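Local coordinates for protein mediator of RNA polymerase II transcription subunit 6 (Schizosaccharomyces pombe, PDB 4H61) that forms part of the Mediator complex, a coactivator that bridges gene-specific regulatory proteins and the basal RNA polymerase II transcription machinery, at residues 5-17 with 104-116. Residues are numbered along the deposited sequence; the frame is centred on the assembly and turned at random.
Sequences DLTSIQWRMPEWV and FVCNENIYMAPNA
Trp11 and Ile110 form a single antiparallel beta bridge, a hydrogen-bonded pair that lays the N-terminal chain along strand 109-112, the last of the four-stranded antiparallel sheet. Trp11 N donates to Ile110 O and Ile110 N returns a bond to Trp11 O, both near-straight at 2.9 Å and in the acceptor's carbonyl plane. Their side chains run alongside each other, Ile110 CD1 lying 3.5 Å from Trp11 CZ3. On the other face, the extended Gln10 chain runs beside the Tyr111 ring, amide and ring planes 24° apart. Arg12, its CG anti to the backbone N (chi1 -179°), stretches past Asn109 to the type I' turn 106-109. At the guanidinium edge, Arg12 NH1 makes a weak but straight bond to Asn109 OD1 (3.4 Å, 173°). Glu108 OE1 lies over one face of the guanidinium, 3.5 Å from Arg12 NH2, a salt bridge of charge alone. Val17 CG1 packs on the same carboxylate. An alanine in place of Glu108 would probably leave the Arg12 charge without this mate and open a gap beside the Val17 methyls. Farther out, the Tyr31 hydroxyl of helix 28-33 ties turn to helix start: it hydrogen-bonds to Glu108 O and accepts from Met13 N, the N-cap residue of helix 14-19.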
ATOM      1  N   ASP A   5      -8.976   6.088 -17.285  1.00128.19           N
ATOM      2  CA  ASP A   5      -8.079   6.897 -16.473  1.00107.27           C
ATOM      3  C   ASP A   5      -8.508   6.850 -15.015  1.00109.60           C
ATOM      4  O   ASP A   5      -9.589   7.318 -14.660  1.00112.62           O
ATOM      5  CB  ASP A   5      -8.047   8.328 -17.007  1.00 99.23           C
ATOM      6  CG  ASP A   5      -7.306   9.289 -16.093  1.00115.72           C
ATOM      7  OD1 ASP A   5      -6.499   8.856 -15.238  1.00115.33           O
ATOM      8  OD2 ASP A   5      -7.531  10.507 -16.239  1.00123.32           O
ATOM      9  N   LEU A   6      -7.646   6.291 -14.170  1.00105.47           N
ATOM     10  CA  LEU A   6      -7.974   6.095 -12.765  1.00 97.43           C
ATOM     11  C   LEU A   6      -7.822   7.365 -11.937  1.00100.69           C
ATOM     12  O   LEU A   6      -8.166   7.387 -10.754  1.00111.69           O
ATOM     13  CB  LEU A   6      -7.128   4.967 -12.173  1.00 96.09           C
ATOM     14  CG  LEU A   6      -7.315   3.614 -12.870  1.00 93.78           C
ATOM     15  CD1 LEU A   6      -6.353   2.597 -12.301  1.00 83.27           C
ATOM     16  CD2 LEU A   6      -8.756   3.127 -12.730  1.00 94.52           C
ATOM     17  N   THR A   7      -7.316   8.431 -12.546  1.00101.99           N
ATOM     18  CA  THR A   7      -7.217   9.701 -11.824  1.00106.44           C
ATOM     19  C   THR A   7      -8.545  10.417 -11.897  1.00103.10           C
ATOM     20  O   THR A   7      -8.680  11.529 -11.410  1.00114.56           O
ATOM     21  CB  THR A   7      -6.178  10.645 -12.436  1.00104.94           C
ATOM     22  OG1 THR A   7      -6.631  11.074 -13.731  1.00100.41           O
ATOM     23  CG2 THR A   7      -4.829   9.953 -12.557  1.00 99.94           C
ATOM     24  N   SER A   8      -9.524   9.789 -12.528  1.00 94.23           N
ATOM     25  CA  SER A   8     -10.777  10.463 -12.735  1.00100.91           C
ATOM     26  C   SER A   8     -11.952   9.703 -12.116  1.00107.38           C
ATOM     27  O   SER A   8     -13.130  10.038 -12.367  1.00105.28           O
ATOM     28  CB  SER A   8     -11.001  10.684 -14.225  1.00101.59           C
ATOM     29  OG  SER A   8     -11.492   9.506 -14.830  1.00116.83           O
ATOM     30  N   ILE A   9     -11.653   8.690 -11.305  1.00 95.00           N
ATOM     31  CA  ILE A   9     -12.740   7.951 -10.667  1.00105.78           C
ATOM     32  C   ILE A   9     -12.616   7.855  -9.151  1.00109.73           C
ATOM     33  O   ILE A   9     -11.548   8.058  -8.586  1.00111.57           O
ATOM     34  CB  ILE A   9     -12.913   6.516 -11.238  1.00108.59           C
ATOM     35  CG1 ILE A   9     -11.658   5.676 -10.988  1.00105.82           C
ATOM     36  CG2 ILE A   9     -13.284   6.532 -12.723  1.00 99.15           C
ATOM     37  CD1 ILE A   9     -11.912   4.206 -11.178  1.00106.37           C
ATOM     38  N   GLN A  10     -13.738   7.562  -8.508  1.00114.09           N
ATOM     39  CA  GLN A  10     -13.776   7.201  -7.103  1.00113.59           C
ATOM     40  C   GLN A  10     -14.535   5.891  -7.027  1.00108.16           C
ATOM     41  O   GLN A  10     -15.481   5.663  -7.781  1.00112.24           O
ATOM     42  CB  GLN A  10     -14.522   8.250  -6.285  1.00129.71           C
ATOM     43  CG  GLN A  10     -13.785   9.563  -6.101  1.00143.06           C
ATOM     44  CD  GLN A  10     -14.569  10.534  -5.233  1.00148.18           C
ATOM     45  OE1 GLN A  10     -15.738  10.295  -4.923  1.00144.17           O
ATOM     46  NE2 GLN A  10     -13.928  11.629  -4.832  1.00149.55           N
ATOM     47  N   TRP A  11     -14.127   5.034  -6.111  1.00103.53           N
ATOM     48  CA  TRP A  11     -14.720   3.716  -6.005  1.00106.34           C
ATOM     49  C   TRP A  11     -15.245   3.565  -4.584  1.00109.85           C
ATOM     50  O   TRP A  11     -14.652   4.082  -3.638  1.00111.42           O
ATOM     51  CB  TRP A  11     -13.664   2.654  -6.348  1.00103.07           C
ATOM     52  CG  TRP A  11     -14.075   1.210  -6.180  1.00112.04           C
ATOM     53  CD1 TRP A  11     -14.652   0.398  -7.123  1.00113.73           C
ATOM     54  CD2 TRP A  11     -13.907   0.397  -5.005  1.00113.02           C
ATOM     55  NE1 TRP A  11     -14.864  -0.862  -6.603  1.00113.23           N
ATOM     56  CE2 TRP A  11     -14.413  -0.891  -5.308  1.00111.56           C
ATOM     57  CE3 TRP A  11     -13.389   0.635  -3.726  1.00109.39           C
ATOM     58  CZ2 TRP A  11     -14.411  -1.935  -4.377  1.00106.54           C
ATOM     59  CZ3 TRP A  11     -13.387  -0.406  -2.801  1.00106.11           C
ATOM     60  CH2 TRP A  11     -13.895  -1.674  -3.133  1.00108.40           C
ATOM     61  N   ARG A  12     -16.379   2.894  -4.442  1.00111.76           N
ATOM     62  CA  ARG A  12     -16.950   2.646  -3.129  1.00122.45           C
ATOM     63  C   ARG A  12     -17.853   1.426  -3.187  1.00127.98           C
ATOM     64  O   ARG A  12     -18.751   1.358  -4.026  1.00134.39           O
ATOM     65  CB  ARG A  12     -17.745   3.863  -2.654  1.00130.21           C
ATOM     66  CG  ARG A  12     -18.362   3.698  -1.283  1.00144.47           C
ATOM     67  CD  ARG A  12     -19.194   4.911  -0.906  1.00162.99           C
ATOM     68  NE  ARG A  12     -19.968   4.689   0.317  1.00176.74           N
ATOM     69  CZ  ARG A  12     -19.952   5.500   1.371  1.00182.85           C
ATOM     70  NH1 ARG A  12     -19.203   6.595   1.360  1.00181.11           N
ATOM     71  NH2 ARG A  12     -20.689   5.216   2.436  1.00188.47           N
ATOM     72  N   MET A  13     -17.620   0.467  -2.297  1.00125.56           N
ATOM     73  CA  MET A  13     -18.406  -0.764  -2.292  1.00128.82           C
ATOM     74  C   MET A  13     -19.059  -1.038  -0.928  1.00127.71           C
ATOM     75  O   MET A  13     -18.621  -1.916  -0.183  1.00121.92           O
ATOM     76  CB  MET A  13     -17.531  -1.942  -2.743  1.00126.84           C
ATOM     77  CG  MET A  13     -18.302  -3.217  -3.049  1.00131.44           C
ATOM     78  SD  MET A  13     -17.262  -4.539  -3.708  1.00141.70           S
ATOM     79  CE  MET A  13     -17.203  -4.093  -5.446  1.00164.07           C
ATOM     80  N   PRO A  14     -20.130  -0.290  -0.605  1.00137.09           N
ATOM     81  CA  PRO A  14     -20.790  -0.324   0.713  1.00138.15           C
ATOM     82  C   PRO A  14     -21.214  -1.727   1.153  1.00142.16           C
ATOM     83  O   PRO A  14     -21.231  -2.015   2.352  1.00137.80           O
ATOM     84  CB  PRO A  14     -22.033   0.546   0.506  1.00133.19           C
ATOM     85  CG  PRO A  14     -21.704   1.430  -0.639  1.00133.92           C
ATOM     86  CD  PRO A  14     -20.823   0.613  -1.542  1.00136.22           C
ATOM     87  N   GLU A  15     -21.541  -2.583   0.189  1.00150.93           N
ATOM     88  CA  GLU A  15     -22.024  -3.933   0.475  1.00158.45           C
ATOM     89  C   GLU A  15     -20.931  -4.832   1.049  1.00150.66           C
ATOM     90  O   GLU A  15     -21.218  -5.853   1.670  1.00152.21           O
ATOM     91  CB  GLU A  15     -22.648  -4.568  -0.779  1.00169.80           C
ATOM     92  CG  GLU A  15     -21.727  -4.642  -2.005  1.00179.46           C
ATOM     93  CD  GLU A  15     -21.725  -3.365  -2.850  1.00188.69           C
ATOM     94  OE1 GLU A  15     -21.971  -2.273  -2.296  1.00191.70           O
ATOM     95  OE2 GLU A  15     -21.474  -3.456  -4.075  1.00190.70           O
ATOM     96  N   TRP A  16     -19.677  -4.448   0.836  1.00144.38           N
ATOM     97  CA  TRP A  16     -18.545  -5.175   1.397  1.00139.64           C
ATOM     98  C   TRP A  16     -18.283  -4.673   2.814  1.00141.95           C
ATOM     99  O   TRP A  16     -18.006  -5.453   3.728  1.00139.54           O
ATOM    100  CB  TRP A  16     -17.308  -4.970   0.521  1.00130.48           C
ATOM    101  CG  TRP A  16     -16.130  -5.844   0.853  1.00130.89           C
ATOM    102  CD1 TRP A  16     -15.779  -7.009   0.238  1.00132.48           C
ATOM    103  CD2 TRP A  16     -15.130  -5.604   1.855  1.00133.26           C
ATOM    104  NE1 TRP A  16     -14.628  -7.517   0.800  1.00133.49           N
ATOM    105  CE2 TRP A  16     -14.211  -6.671   1.793  1.00134.58           C
ATOM    106  CE3 TRP A  16     -14.927  -4.595   2.800  1.00135.05           C
ATOM    107  CZ2 TRP A  16     -13.107  -6.758   2.642  1.00137.59           C
ATOM    108  CZ3 TRP A  16     -13.830  -4.684   3.644  1.00137.35           C
ATOM    109  CH2 TRP A  16     -12.934  -5.757   3.557  1.00137.69           C
ATOM    110  N   VAL A  17     -18.384  -3.358   2.986  1.00143.88           N
ATOM    111  CA  VAL A  17     -18.143  -2.720   4.272  1.00148.96           C
ATOM    112  C   VAL A  17     -19.097  -3.244   5.341  1.00158.74           C
ATOM    113  O   VAL A  17     -18.675  -3.572   6.451  1.00159.44           O
ATOM    114  CB  VAL A  17     -18.274  -1.188   4.171  1.00150.08           C
ATOM    115  CG1 VAL A  17     -18.076  -0.545   5.536  1.00151.90           C
ATOM    116  CG2 VAL A  17     -17.271  -0.638   3.167  1.00145.75           C
ATOM    117  N   PHE A 104      -6.278   7.632  -1.287  1.00114.24           N
ATOM    118  CA  PHE A 104      -7.023   7.898  -0.065  1.00112.76           C
ATOM    119  C   PHE A 104      -8.195   6.941   0.079  1.00115.99           C
ATOM    120  O   PHE A 104      -8.878   6.624  -0.892  1.00120.11           O
ATOM    121  CB  PHE A 104      -7.523   9.340  -0.040  1.00107.95           C
ATOM    122  CG  PHE A 104      -6.425  10.351   0.096  1.00117.44           C
ATOM    123  CD1 PHE A 104      -5.184   9.980   0.595  1.00116.72           C
ATOM    124  CD2 PHE A 104      -6.627  11.674  -0.268  1.00122.25           C
ATOM    125  CE1 PHE A 104      -4.168  10.905   0.724  1.00114.98           C
ATOM    126  CE2 PHE A 104      -5.615  12.609  -0.139  1.00116.80           C
ATOM    127  CZ  PHE A 104      -4.386  12.223   0.354  1.00117.51           C
ATOM    128  N   VAL A 105      -8.400   6.460   1.296  1.00115.04           N
ATOM    129  CA  VAL A 105      -9.604   5.724   1.628  1.00113.07           C
ATOM    130  C   VAL A 105     -10.350   6.586   2.633  1.00120.79           C
ATOM    131  O   VAL A 105     -10.183   6.447   3.847  1.00121.77           O
ATOM    132  CB  VAL A 105      -9.295   4.331   2.215  1.00106.45           C
ATOM    133  CG1 VAL A 105     -10.569   3.516   2.341  1.00107.25           C
ATOM    134  CG2 VAL A 105      -8.297   3.597   1.336  1.00104.57           C
ATOM    135  N   CYS A 106     -11.152   7.503   2.108  1.00125.05           N
ATOM    136  CA  CYS A 106     -11.842   8.479   2.933  1.00130.08           C
ATOM    137  C   CYS A 106     -13.338   8.191   2.934  1.00133.48           C
ATOM    138  O   CYS A 106     -13.984   8.247   1.887  1.00135.26           O
ATOM    139  CB  CYS A 106     -11.571   9.881   2.390  1.00127.77           C
ATOM    140  SG  CYS A 106     -12.010  11.205   3.511  1.00161.67           S
ATOM    141  N   ASN A 107     -13.879   7.880   4.109  1.00134.52           N
ATOM    142  CA  ASN A 107     -15.290   7.513   4.243  1.00136.49           C
ATOM    143  C   ASN A 107     -15.704   6.402   3.292  1.00133.61           C
ATOM    144  O   ASN A 107     -16.745   6.493   2.651  1.00140.08           O
ATOM    145  CB  ASN A 107     -16.198   8.729   4.039  1.00140.04           C
ATOM    146  CG  ASN A 107     -16.105   9.720   5.175  1.00147.72           C
ATOM    147  OD1 ASN A 107     -15.353  10.692   5.102  1.00151.80           O
ATOM    148  ND2 ASN A 107     -16.868   9.478   6.238  1.00148.90           N
ATOM    149  N   GLU A 108     -14.867   5.373   3.195  1.00130.71           N
ATOM    150  CA  GLU A 108     -15.114   4.210   2.336  1.00132.40           C
ATOM    151  C   GLU A 108     -14.973   4.517   0.836  1.00127.87           C
ATOM    152  O   GLU A 108     -15.183   3.645  -0.014  1.00121.11           O
ATOM    153  CB  GLU A 108     -16.461   3.556   2.666  1.00136.79           C
ATOM    154  CG  GLU A 108     -16.553   3.098   4.110  1.00144.55           C
ATOM    155  CD  GLU A 108     -17.946   3.222   4.685  1.00156.54           C
ATOM    156  OE1 GLU A 108     -18.902   2.730   4.046  1.00160.64           O
ATOM    157  OE2 GLU A 108     -18.083   3.815   5.779  1.00162.28           O
ATOM    158  N   ASN A 109     -14.604   5.758   0.530  1.00123.19           N
ATOM    159  CA  ASN A 109     -14.308   6.164  -0.831  1.00121.99           C
ATOM    160  C   ASN A 109     -12.824   6.042  -1.112  1.00123.67           C
ATOM    161  O   ASN A 109     -11.999   6.611  -0.394  1.00126.65           O
ATOM    162  CB  ASN A 109     -14.733   7.608  -1.059  1.00130.78           C
ATOM    163  CG  ASN A 109     -16.059   7.717  -1.747  1.00141.36           C
ATOM    164  OD1 ASN A 109     -17.092   7.332  -1.198  1.00146.59           O
ATOM    165  ND2 ASN A 109     -16.047   8.251  -2.965  1.00143.91           N
ATOM    166  N   ILE A 110     -12.484   5.299  -2.155  1.00115.47           N
ATOM    167  CA  ILE A 110     -11.102   5.195  -2.567  1.00107.91           C
ATOM    168  C   ILE A 110     -10.863   6.003  -3.843  1.00109.39           C
ATOM    169  O   ILE A 110     -11.653   5.940  -4.787  1.00108.75           O
ATOM    170  CB  ILE A 110     -10.690   3.733  -2.791  1.00106.04           C
ATOM    171  CG1 ILE A 110     -11.154   2.869  -1.619  1.00111.92           C
ATOM    172  CG2 ILE A 110      -9.180   3.625  -2.989  1.00 95.47           C
ATOM    173  CD1 ILE A 110     -10.641   1.438  -1.665  1.00110.06           C
ATOM    174  N   TYR A 111      -9.777   6.769  -3.852  1.00106.08           N
ATOM    175  CA  TYR A 111      -9.359   7.523  -5.024  1.00104.44           C
ATOM    176  C   TYR A 111      -7.874   7.872  -4.902  1.00110.62           C
ATOM    177  O   TYR A 111      -7.330   7.893  -3.794  1.00112.43           O
ATOM    178  CB  TYR A 111     -10.210   8.788  -5.187  1.00105.93           C
ATOM    179  CG  TYR A 111     -10.314   9.646  -3.941  1.00109.26           C
ATOM    180  CD1 TYR A 111      -9.347  10.610  -3.651  1.00105.58           C
ATOM    181  CD2 TYR A 111     -11.381   9.503  -3.058  1.00112.56           C
ATOM    182  CE1 TYR A 111      -9.437  11.404  -2.506  1.00106.34           C
ATOM    183  CE2 TYR A 111     -11.479  10.292  -1.912  1.00118.74           C
ATOM    184  CZ  TYR A 111     -10.503  11.241  -1.643  1.00118.03           C
ATOM    185  OH  TYR A 111     -10.592  12.024  -0.508  1.00127.04           O
ATOM    186  N   MET A 112      -7.218   8.118  -6.036  1.00110.02           N
ATOM    187  CA  MET A 112      -5.817   8.554  -6.043  1.00 97.80           C
ATOM    188  C   MET A 112      -5.712   9.941  -5.428  1.00107.67           C
ATOM    189  O   MET A 112      -6.561  10.805  -5.653  1.00115.94           O
ATOM    190  CB  MET A 112      -5.248   8.591  -7.467  1.00 86.07           C
ATOM    191  CG  MET A 112      -5.338   7.265  -8.225  1.00 94.12           C
ATOM    192  SD  MET A 112      -4.754   7.316  -9.945  1.00110.67           S
ATOM    193  CE  MET A 112      -3.103   7.965  -9.700  1.00107.37           C
ATOM    194  N   ALA A 113      -4.672  10.146  -4.636  1.00110.93           N
ATOM    195  CA  ALA A 113      -4.424  11.447  -4.042  1.00110.04           C
ATOM    196  C   ALA A 113      -3.728  12.255  -5.112  1.00103.07           C
ATOM    197  O   ALA A 113      -3.247  11.682  -6.092  1.00110.71           O
ATOM    198  CB  ALA A 113      -3.526  11.294  -2.834  1.00114.69           C
ATOM    199  N   PRO A 114      -3.675  13.583  -4.949  1.00123.54           N
ATOM    200  CA  PRO A 114      -2.894  14.393  -5.888  1.00128.29           C
ATOM    201  C   PRO A 114      -1.437  13.927  -5.956  1.00128.05           C
ATOM    202  O   PRO A 114      -0.918  13.333  -5.005  1.00116.30           O
ATOM    203  CB  PRO A 114      -2.973  15.797  -5.283  1.00127.88           C
ATOM    204  CG  PRO A 114      -4.257  15.804  -4.547  1.00119.94           C
ATOM    205  CD  PRO A 114      -4.429  14.415  -3.996  1.00115.31           C
ATOM    206  N   ASN A 115      -0.791  14.195  -7.084  1.00131.93           N
ATOM    207  CA  ASN A 115       0.554  13.705  -7.320  1.00129.22           C
ATOM    208  C   ASN A 115       1.546  14.215  -6.273  1.00132.45           C
ATOM    209  O   ASN A 115       2.533  13.541  -5.947  1.00129.16           O
ATOM    210  CB  ASN A 115       1.006  14.065  -8.736  1.00130.02           C
ATOM    211  CG  ASN A 115       2.438  13.671  -9.005  1.00143.26           C
ATOM    212  OD1 ASN A 115       2.738  12.503  -9.251  1.00148.23           O
ATOM    213  ND2 ASN A 115       3.339  14.647  -8.947  1.00148.63           N
ATOM    214  N   ALA A 116       1.259  15.393  -5.726  1.00131.82           N
ATOM    215  CA  ALA A 116       2.143  16.034  -4.759  1.00123.75           C
ATOM    216  C   ALA A 116       2.452  15.136  -3.569  1.00125.89           C
ATOM    217  O   ALA A 116       3.560  15.175  -3.024  1.00126.01           O
ATOM    218  CB  ALA A 116       1.548  17.346  -4.285  1.00116.74           C
TER